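Local coordinates for GARP domain-containing protein (Trypanosoma brucei brucei TREU927, PDB 6XZ6) that binds the host complement regulator factor H as a trypanosome receptor, which increases transmission of the parasite to tsetse flies, at residues Asp105-Glu110 with Gln172-Ala177; Val146-Leu151 with Asn179-Leu184; Leu16-Lys21 with Thr152-Asn157. All blocks are in the same frame, centred on the assembly; numbering follows the deposited sequence.

Contact 1: Asp105-Glu110 with Gln172-Ala177; sequences DSFESE and QEANEA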
loop_
_atom_site.group_PDB
_atom_site.type_symbol
_atom_site.label_atom_id
_atom_site.label_comp_id
_atom_site.label_asym_id
_atom_site.label_seq_id
_atom_site.Cartn_x
_atom_site.Cartn_y
_atom_site.Cartn_z
ATOM N N ASP A 105 0.379 -1.201 -5.172
ATOM C CA ASP A 105 1.218 -2.341 -5.461
ATOM C C ASP A 105 2.295 -1.978 -6.474
ATOM O O ASP A 105 3.412 -2.463 -6.368
ATOM C CB ASP A 105 0.352 -3.553 -5.858
ATOM C CG ASP A 105 -0.276 -4.293 -4.665
ATOM O OD1 ASP A 105 -0.470 -3.655 -3.584
ATOM O OD2 ASP A 105 -0.578 -5.496 -4.805
ATOM N N SER A 106 1.989 -1.074 -7.411
ATOM C CA SER A 106 2.945 -0.566 -8.401
ATOM C C SER A 106 3.992 0.303 -7.704
ATOM O O SER A 106 5.166 0.264 -8.074
ATOM C CB SER A 106 2.220 0.259 -9.454
ATOM O OG SER A 106 1.405 -0.609 -10.215
ATOM N N PHE A 107 3.554 1.064 -6.683
ATOM C CA PHE A 107 4.393 1.939 -5.887
ATOM C C PHE A 107 5.397 1.124 -5.072
ATOM O O PHE A 107 6.598 1.407 -5.111
ATOM C CB PHE A 107 3.517 2.830 -4.993
ATOM C CG PHE A 107 4.239 3.566 -3.902
ATOM C CD1 PHE A 107 5.185 4.539 -4.208
ATOM C CD2 PHE A 107 3.981 3.286 -2.564
ATOM C CE1 PHE A 107 5.857 5.220 -3.193
ATOM C CE2 PHE A 107 4.644 3.979 -1.552
ATOM C CZ PHE A 107 5.588 4.926 -1.873
ATOM N N GLU A 108 4.909 0.091 -4.365
ATOM C CA GLU A 108 5.739 -0.785 -3.549
ATOM C C GLU A 108 6.752 -1.482 -4.458
ATOM O O GLU A 108 7.929 -1.573 -4.119
ATOM C CB GLU A 108 4.849 -1.778 -2.789
ATOM C CG GLU A 108 5.608 -2.832 -1.997
ATOM C CD GLU A 108 6.098 -4.100 -2.690
ATOM O OE1 GLU A 108 5.662 -4.365 -3.840
ATOM O OE2 GLU A 108 6.915 -4.831 -2.072
ATOM N N SER A 109 6.298 -1.959 -5.609
ATOM C CA SER A 109 7.136 -2.641 -6.590
ATOM C C SER A 109 8.281 -1.757 -7.084
ATOM O O SER A 109 9.399 -2.232 -7.220
ATOM C CB SER A 109 6.291 -3.150 -7.751
ATOM O OG SER A 109 7.114 -3.346 -8.885
ATOM N N GLU A 110 8.012 -0.475 -7.299
ATOM C CA GLU A 110 8.976 0.517 -7.780
ATOM C C GLU A 110 10.128 0.760 -6.819
ATOM O O GLU A 110 11.248 1.021 -7.282
ATOM C CB GLU A 110 8.262 1.857 -8.032
ATOM C CG GLU A 110 8.944 2.753 -9.055
ATOM C CD GLU A 110 8.434 4.184 -9.120
ATOM O OE1 GLU A 110 7.312 4.453 -8.629
ATOM O OE2 GLU A 110 9.175 5.051 -9.636
ATOM N N GLN A 172 7.612 12.661 -3.599
ATOM C CA GLN A 172 6.555 12.991 -4.543
ATOM C C GLN A 172 5.617 11.801 -4.750
ATOM O O GLN A 172 4.414 11.960 -4.625
ATOM C CB GLN A 172 7.155 13.502 -5.857
ATOM C CG GLN A 172 7.901 14.854 -5.744
ATOM C CD GLN A 172 8.607 15.352 -7.019
ATOM O OE1 GLN A 172 8.712 14.663 -8.065
ATOM N NE2 GLN A 172 9.122 16.587 -6.956
ATOM N N GLU A 173 6.171 10.599 -4.965
ATOM C CA GLU A 173 5.444 9.324 -5.146
ATOM C C GLU A 173 4.758 8.857 -3.880
ATOM O O GLU A 173 3.668 8.293 -3.975
ATOM C CB GLU A 173 6.379 8.199 -5.653
ATOM C CG GLU A 173 7.136 8.524 -6.929
ATOM C CD GLU A 173 6.488 8.189 -8.252
ATOM O OE1 GLU A 173 7.192 7.598 -9.105
ATOM O OE2 GLU A 173 5.301 8.546 -8.453
ATOM N N ALA A 174 5.403 9.030 -2.700
ATOM C CA ALA A 174 4.833 8.626 -1.408
ATOM C C ALA A 174 3.645 9.496 -1.059
ATOM O O ALA A 174 2.746 9.030 -0.363
ATOM C CB ALA A 174 5.871 8.713 -0.324
ATOM N N ASN A 175 3.633 10.760 -1.539
ATOM C CA ASN A 175 2.515 11.678 -1.320
ATOM C C ASN A 175 1.294 11.214 -2.119
ATOM O O ASN A 175 0.209 11.187 -1.565
ATOM C CB ASN A 175 2.895 13.137 -1.627
ATOM C CG ASN A 175 3.654 13.837 -0.517
ATOM O OD1 ASN A 175 3.622 13.453 0.654
ATOM N ND2 ASN A 175 4.349 14.904 -0.853
ATOM N N GLU A 176 1.486 10.762 -3.367
ATOM C CA GLU A 176 0.443 10.193 -4.221
ATOM C C GLU A 176 -0.095 8.901 -3.612
ATOM O O GLU A 176 -1.297 8.673 -3.651
ATOM C CB GLU A 176 0.987 9.896 -5.625
ATOM C CG GLU A 176 0.575 10.912 -6.669
ATOM C CD GLU A 176 1.718 11.679 -7.312
ATOM O OE1 GLU A 176 2.514 11.062 -8.062
ATOM O OE2 GLU A 176 1.811 12.907 -7.073
ATOM N N ALA A 177 0.794 8.060 -3.051
ATOM C CA ALA A 177 0.459 6.779 -2.435
ATOM C C ALA A 177 -0.266 6.951 -1.109
ATOM O O ALA A 177 -1.144 6.150 -0.803
ATOM C CB ALA A 177 1.709 5.960 -2.247
#
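The ring of Phe-107 reaches across from helix 67-125 and lies against the small residues of helix 165-208. Its closest partner is Ala-177, whose CB sits over one face of the ring, 3.7 Å from the centroid and only 19° off the ring normal, a CH-pi contact. The methyl is displaced toward the rim, on the side of CD2, which it approaches to 3.5 Å. Farther out, Phe-107 CZ meets Ala-174 CA at 3.8 Å, and CE1 comes obliquely to the backbone O of Glu-173. With CG anti to the backbone N (chi1 167°), the ring projects outward from its own helix and can span two roughly antiparallel axes that approach to 10.6 Å. Alanines suit the other helix because a methyl group leaves room for a whole phenyl ring. Leu-23 and Leu-26 of helix 4-61 also touch the ring, while Ala-174 packs on Ala-155 and Ala-177 on Leu-151, both of helix 148-161.

Toward the partly exposed margin the character changes. Glu-110 stretches out almost fully extended, whereas Glu-173 is bent at its second torsion, and the two side chains cross at about a right angle with their carboxylate planes 88° apart. Oxygen meets oxygen: Glu-110 OE1 lies 3.2 Å from Glu-173 OE1, two acceptors that are close but not hydrogen-bonded. Lys-34 of the factor H chain packs on Glu-110 and makes a weak hydrogen bond to Ser-109, placing this margin beside the ligand.

The aromatic-alanine packing therefore supplies the cohesion. The facing carboxylates probably gather like charge at this margin, which the lysine of factor H packing on Glu-110 might partly offset.

Contact 2: Val146-Leu151 with Asn179-Leu184; sequences VTPEAL and NKLEEL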
loop_
_atom_site.group_PDB
_atom_site.type_symbol
_atom_site.label_atom_id
_atom_site.label_comp_id
_atom_site.label_asym_id
_atom_site.label_seq_id
_atom_site.Cartn_x
_atom_site.Cartn_y
_atom_site.Cartn_z
ATOM N N VAL A 146 0.436 0.733 8.336
ATOM C CA VAL A 146 0.731 1.827 7.413
ATOM C C VAL A 146 -0.526 2.712 7.347
ATOM O O VAL A 146 -1.636 2.255 7.021
ATOM C CB VAL A 146 1.250 1.436 6.000
ATOM C CG1 VAL A 146 1.820 2.651 5.272
ATOM C CG2 VAL A 146 2.300 0.340 6.069
ATOM N N THR A 147 -0.344 3.972 7.731
ATOM C CA THR A 147 -1.381 4.987 7.665
ATOM C C THR A 147 -0.871 5.990 6.644
ATOM O O THR A 147 0.344 6.140 6.540
ATOM C CB THR A 147 -1.586 5.682 9.031
ATOM O OG1 THR A 147 -0.360 6.265 9.465
ATOM C CG2 THR A 147 -2.164 4.759 10.091
ATOM N N PRO A 148 -1.736 6.729 5.924
ATOM C CA PRO A 148 -1.227 7.782 5.028
ATOM C C PRO A 148 -0.229 8.765 5.666
ATOM O O PRO A 148 0.730 9.128 5.020
ATOM C CB PRO A 148 -2.514 8.488 4.574
ATOM C CG PRO A 148 -3.551 7.414 4.630
ATOM C CD PRO A 148 -3.213 6.686 5.902
ATOM N N GLU A 149 -0.422 9.137 6.935
ATOM C CA GLU A 149 0.429 10.070 7.685
ATOM C C GLU A 149 1.811 9.481 7.977
ATOM O O GLU A 149 2.793 10.229 7.969
ATOM C CB GLU A 149 -0.239 10.521 9.009
ATOM C CG GLU A 149 -1.749 10.779 8.934
ATOM C CD GLU A 149 -2.660 9.572 9.142
ATOM O OE1 GLU A 149 -2.643 9.000 10.260
ATOM O OE2 GLU A 149 -3.391 9.199 8.192
ATOM N N ALA A 150 1.893 8.162 8.265
ATOM C CA ALA A 150 3.167 7.477 8.537
ATOM C C ALA A 150 3.979 7.381 7.258
ATOM O O ALA A 150 5.196 7.541 7.295
ATOM C CB ALA A 150 2.922 6.084 9.093
ATOM N N LEU A 151 3.311 7.133 6.128
ATOM C CA LEU A 151 3.940 7.057 4.820
ATOM C C LEU A 151 4.619 8.387 4.448
ATOM O O LEU A 151 5.784 8.350 4.068
ATOM C CB LEU A 151 2.892 6.640 3.772
ATOM C CG LEU A 151 3.341 5.936 2.505
ATOM C CD1 LEU A 151 4.149 4.679 2.795
ATOM C CD2 LEU A 151 2.147 5.532 1.721
ATOM N N ASN A 179 -2.346 9.387 -0.573
ATOM C CA ASN A 179 -3.719 9.702 -1.008
ATOM C C ASN A 179 -4.460 8.450 -1.502
ATOM O O ASN A 179 -5.649 8.288 -1.238
ATOM C CB ASN A 179 -3.751 10.824 -2.070
ATOM C CG ASN A 179 -3.281 12.173 -1.561
ATOM O OD1 ASN A 179 -3.499 12.550 -0.396
ATOM N ND2 ASN A 179 -2.624 12.941 -2.426
ATOM N N LYS A 180 -3.766 7.579 -2.227
ATOM C CA LYS A 180 -4.330 6.340 -2.732
ATOM C C LYS A 180 -4.668 5.397 -1.562
ATOM O O LYS A 180 -5.680 4.710 -1.606
ATOM C CB LYS A 180 -3.355 5.680 -3.718
ATOM C CG LYS A 180 -3.791 5.790 -5.155
ATOM C CD LYS A 180 -2.984 6.758 -5.964
ATOM C CE LYS A 180 -3.612 6.990 -7.319
ATOM N NZ LYS A 180 -2.916 8.065 -8.071
ATOM N N LEU A 181 -3.849 5.398 -0.503
ATOM C CA LEU A 181 -4.067 4.588 0.689
ATOM C C LEU A 181 -5.275 5.101 1.469
ATOM O O LEU A 181 -6.033 4.289 1.968
ATOM C CB LEU A 181 -2.783 4.541 1.550
ATOM C CG LEU A 181 -2.774 3.677 2.820
ATOM C CD1 LEU A 181 -3.161 2.218 2.535
ATOM C CD2 LEU A 181 -1.423 3.713 3.461
ATOM N N GLU A 182 -5.501 6.425 1.497
ATOM C CA GLU A 182 -6.642 7.081 2.148
ATOM C C GLU A 182 -7.939 6.743 1.410
ATOM O O GLU A 182 -8.945 6.455 2.049
ATOM C CB GLU A 182 -6.427 8.596 2.150
ATOM C CG GLU A 182 -7.200 9.349 3.226
ATOM C CD GLU A 182 -7.026 10.862 3.218
ATOM O OE1 GLU A 182 -5.992 11.363 2.712
ATOM O OE2 GLU A 182 -7.937 11.552 3.734
ATOM N N GLU A 183 -7.902 6.756 0.072
ATOM C CA GLU A 183 -9.008 6.394 -0.803
ATOM C C GLU A 183 -9.264 4.895 -0.771
ATOM O O GLU A 183 -10.397 4.499 -1.013
ATOM C CB GLU A 183 -8.730 6.831 -2.248
ATOM C CG GLU A 183 -8.833 8.327 -2.490
ATOM C CD GLU A 183 -8.380 8.764 -3.868
ATOM O OE1 GLU A 183 -9.161 9.469 -4.552
ATOM O OE2 GLU A 183 -7.248 8.410 -4.269
ATOM N N LEU A 184 -8.232 4.051 -0.497
ATOM C CA LEU A 184 -8.399 2.583 -0.400
ATOM C C LEU A 184 -9.236 2.275 0.843
ATOM O O LEU A 184 -10.058 1.362 0.825
ATOM C CB LEU A 184 -7.036 1.824 -0.331
ATOM C CG LEU A 184 -7.079 0.272 -0.148
ATOM C CD1 LEU A 184 -7.329 -0.417 -1.446
ATOM C CD2 LEU A 184 -5.777 -0.263 0.400
#
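Leu-181 carries this contact, setting one methyl, CD2, against the turn that leads into helix 148-161. That methyl lies 3.9 Å from both Val-146 CG1 and the backbone O of Val-146, a similar distance from Pro-148 N, and somewhat farther, 4.4 Å, from Leu-151 CD2. Leu-181 CG stands anti to the backbone N (chi1 -177°), which carries the branched end out from helix 165-208 to meet the valine at about a right angle. A branched leucine fits here because its end can fill the angle between the extended chain at Val-146 and the first helical turn. Pro-148 belongs to the same tight part: its CG lies 4.2 Å from Leu-181 CG and 3.8 Å from Glu-182 N. Helix 4-61 also packs here, Leu-29 on Leu-181 and Lys-25 on Val-146.

On the solvent side the packing thins. Glu-182 CB still touches Pro-148 CG at 4.0 Å, the two side chains crossing at about a right angle, but the rest of Glu-182 extends into an exposed position, where its carboxylate has a long, weak ion pair with Lys-186.

Proline is well placed in the first turn of a helix, where its backbone N needs no acceptor. Just before it, Thr-147 is the N-cap: its OG1 accepts from Ala-150 N at 3.2 Å, with an angle of 149° at the hydrogen.

Between the two segments the contact is thus apolar, while the Thr-147 cap fixes the helix start. Glu-149 and Glu-182, both exposed, keep their carboxylates 6.4 Å apart (OE2 to OE1), so any mutual repulsion is probably screened by solvent.

Contact 3: Leu16-Lys21 with Thr152-Asn157; sequences LCEVAK and TRAAHN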
loop_
_atom_site.group_PDB
_atom_site.type_symbol
_atom_site.label_atom_id
_atom_site.label_comp_id
_atom_site.label_asym_id
_atom_site.label_seq_id
_atom_site.Cartn_x
_atom_site.Cartn_y
_atom_site.Cartn_z
ATOM N N LEU A 16 15.975 4.760 5.984
ATOM C CA LEU A 16 15.877 3.695 4.967
ATOM C C LEU A 16 15.103 2.498 5.523
ATOM O O LEU A 16 14.257 1.935 4.849
ATOM C CB LEU A 16 17.290 3.223 4.524
ATOM C CG LEU A 16 18.162 4.185 3.685
ATOM C CD1 LEU A 16 19.468 3.549 3.364
ATOM C CD2 LEU A 16 17.495 4.538 2.376
ATOM N N CYS A 17 15.389 2.142 6.758
ATOM C CA CYS A 17 14.798 1.051 7.533
ATOM C C CYS A 17 13.280 1.285 7.779
ATOM O O CYS A 17 12.487 0.374 7.574
ATOM C CB CYS A 17 15.583 0.893 8.840
ATOM S SG CYS A 17 15.255 -0.621 9.772
ATOM N N GLU A 18 12.884 2.514 8.150
ATOM C CA GLU A 18 11.499 2.927 8.383
ATOM C C GLU A 18 10.707 2.821 7.092
ATOM O O GLU A 18 9.645 2.225 7.095
ATOM C CB GLU A 18 11.467 4.364 8.961
ATOM C CG GLU A 18 10.115 4.873 9.440
ATOM C CD GLU A 18 10.023 6.293 9.984
ATOM O OE1 GLU A 18 10.968 7.101 9.796
ATOM O OE2 GLU A 18 8.972 6.600 10.595
ATOM N N VAL A 19 11.234 3.366 5.979
ATOM C CA VAL A 19 10.610 3.315 4.657
ATOM C C VAL A 19 10.488 1.882 4.140
ATOM O O VAL A 19 9.422 1.523 3.637
ATOM C CB VAL A 19 11.301 4.239 3.625
ATOM C CG1 VAL A 19 10.811 3.935 2.241
ATOM C CG2 VAL A 19 11.078 5.711 3.934
ATOM N N ALA A 20 11.561 1.070 4.233
ATOM C CA ALA A 20 11.570 -0.331 3.754
ATOM C C ALA A 20 10.505 -1.197 4.423
ATOM O O ALA A 20 9.863 -2.008 3.748
ATOM C CB ALA A 20 12.937 -0.952 3.963
ATOM N N LYS A 21 10.330 -1.020 5.753
ATOM C CA LYS A 21 9.363 -1.714 6.611
ATOM C C LYS A 21 7.920 -1.404 6.197
ATOM O O LYS A 21 7.079 -2.297 6.222
ATOM C CB LYS A 21 9.593 -1.332 8.068
ATOM C CG LYS A 21 10.732 -2.074 8.756
ATOM C CD LYS A 21 10.949 -1.533 10.180
ATOM C CE LYS A 21 9.874 -1.933 11.156
ATOM N NZ LYS A 21 10.241 -1.646 12.568
ATOM N N THR A 152 3.940 9.553 4.599
ATOM C CA THR A 152 4.488 10.880 4.254
ATOM C C THR A 152 5.553 11.342 5.242
ATOM O O THR A 152 6.521 11.991 4.836
ATOM C CB THR A 152 3.387 11.955 4.075
ATOM O OG1 THR A 152 2.637 12.097 5.284
ATOM C CG2 THR A 152 2.446 11.660 2.949
ATOM N N ARG A 153 5.371 11.042 6.542
ATOM C CA ARG A 153 6.328 11.418 7.594
ATOM C C ARG A 153 7.697 10.789 7.319
ATOM O O ARG A 153 8.712 11.495 7.295
ATOM C CB ARG A 153 5.804 10.996 8.958
ATOM C CG ARG A 153 6.397 11.769 10.122
ATOM C CD ARG A 153 6.218 11.071 11.456
ATOM N NE ARG A 153 6.580 9.662 11.349
ATOM C CZ ARG A 153 5.751 8.665 11.607
ATOM N NH1 ARG A 153 4.525 8.913 12.055
ATOM N NH2 ARG A 153 6.140 7.410 11.431
ATOM N N ALA A 154 7.710 9.485 7.030
ATOM C CA ALA A 154 8.911 8.743 6.718
ATOM C C ALA A 154 9.536 9.222 5.380
ATOM O O ALA A 154 10.770 9.209 5.242
ATOM C CB ALA A 154 8.592 7.259 6.675
ATOM N N ALA A 155 8.692 9.677 4.415
ATOM C CA ALA A 155 9.146 10.202 3.109
ATOM C C ALA A 155 9.799 11.583 3.271
ATOM O O ALA A 155 10.833 11.845 2.679
ATOM C CB ALA A 155 7.994 10.261 2.120
ATOM N N HIS A 156 9.231 12.435 4.115
ATOM C CA HIS A 156 9.779 13.753 4.434
ATOM C C HIS A 156 11.055 13.601 5.246
ATOM O O HIS A 156 11.965 14.393 5.081
ATOM C CB HIS A 156 8.764 14.595 5.233
ATOM C CG HIS A 156 7.741 15.267 4.380
ATOM N ND1 HIS A 156 6.403 14.971 4.501
ATOM C CD2 HIS A 156 7.892 16.227 3.436
ATOM C CE1 HIS A 156 5.784 15.725 3.604
ATOM N NE2 HIS A 156 6.640 16.510 2.955
ATOM N N ASN A 157 11.118 12.600 6.151
ATOM C CA ASN A 157 12.296 12.339 6.953
ATOM C C ASN A 157 13.436 11.915 6.061
ATOM O O ASN A 157 14.521 12.461 6.203
ATOM C CB ASN A 157 12.020 11.323 8.061
ATOM C CG ASN A 157 13.192 11.166 8.980
ATOM O OD1 ASN A 157 13.635 12.124 9.648
ATOM N ND2 ASN A 157 13.745 9.959 9.022
HETATM O O HOH W 1 9.585 9.792 10.926
#
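Glu-18 and Arg-153 form a salt bridge across the exposed margin between helix 4-61 and helix 148-161. Arg-153 NH2 donates to Glu-18 OE2 at 3.1 Å in a nearly straight bond, the angle at the hydrogen being 172°. The acceptor lies at the edge of the guanidinium, only 3° out of its plane, and the two flat groups are close to coplanar. A bend at the third torsion of Arg-153 (47°) brings the charged end back toward Glu-18, although its CB bond points neither toward nor away from helix 4-61. A water closes the arrangement: it accepts from Arg-153 NE at 3.0 Å and donates to Glu-18 OE1 at 3.2 Å, so both carboxylate oxygens are linked to one arginine, one directly and one through water. Asn-157 ND2 remains at 4.1 Å from Glu-18 OE1, near but not bonded.

Beneath this polar layer the extended chain of Glu-18 runs over Ala-154, whose CB touches the carboxylate carbon CD at 3.7 Å. Val-19 completes the inner side, its CG2 lying 3.7 Å from Ala-154 O and 4.0 Å from Ala-154 CB. Alanine suits this point of close approach, where the CA atoms of Val-19 and Ala-154 are 6.0 Å apart, while the beta-branched valine also packs on Phe-115 and Tyr-170 of two further helices.

On another side of helix 4-61, Cys-17 is joined to Cys-138 by a disulfide. A small and branched apolar interior, bordered by an interhelical salt bridge, is the arrangement of an antiparallel helical bundle, here the one in which the short helix 148-161 packs against the long helices of this GARP-family receptor.

Overall arrangement
From the N terminus, helix 4-61 supplies the first half of contact 3 and helix 67-125 the first half of contact 1. After helix 129-137, the chain enters helix 148-161, whose start belongs to contact 2 and whose next turn closes the long loop of contact 3, 131 residues on. Helix 165-208 then closes contact 1 and, two turns on, contact 2, the shortest loop. No contact nests within another: every pair crosses, interlacing the chain. Contacts 1 and 2 share helix 165-208, and contacts 2 and 3 share helix 148-161 through adjoining segments. Centres 11 to 13 Å apart unite four helices in one bundle region.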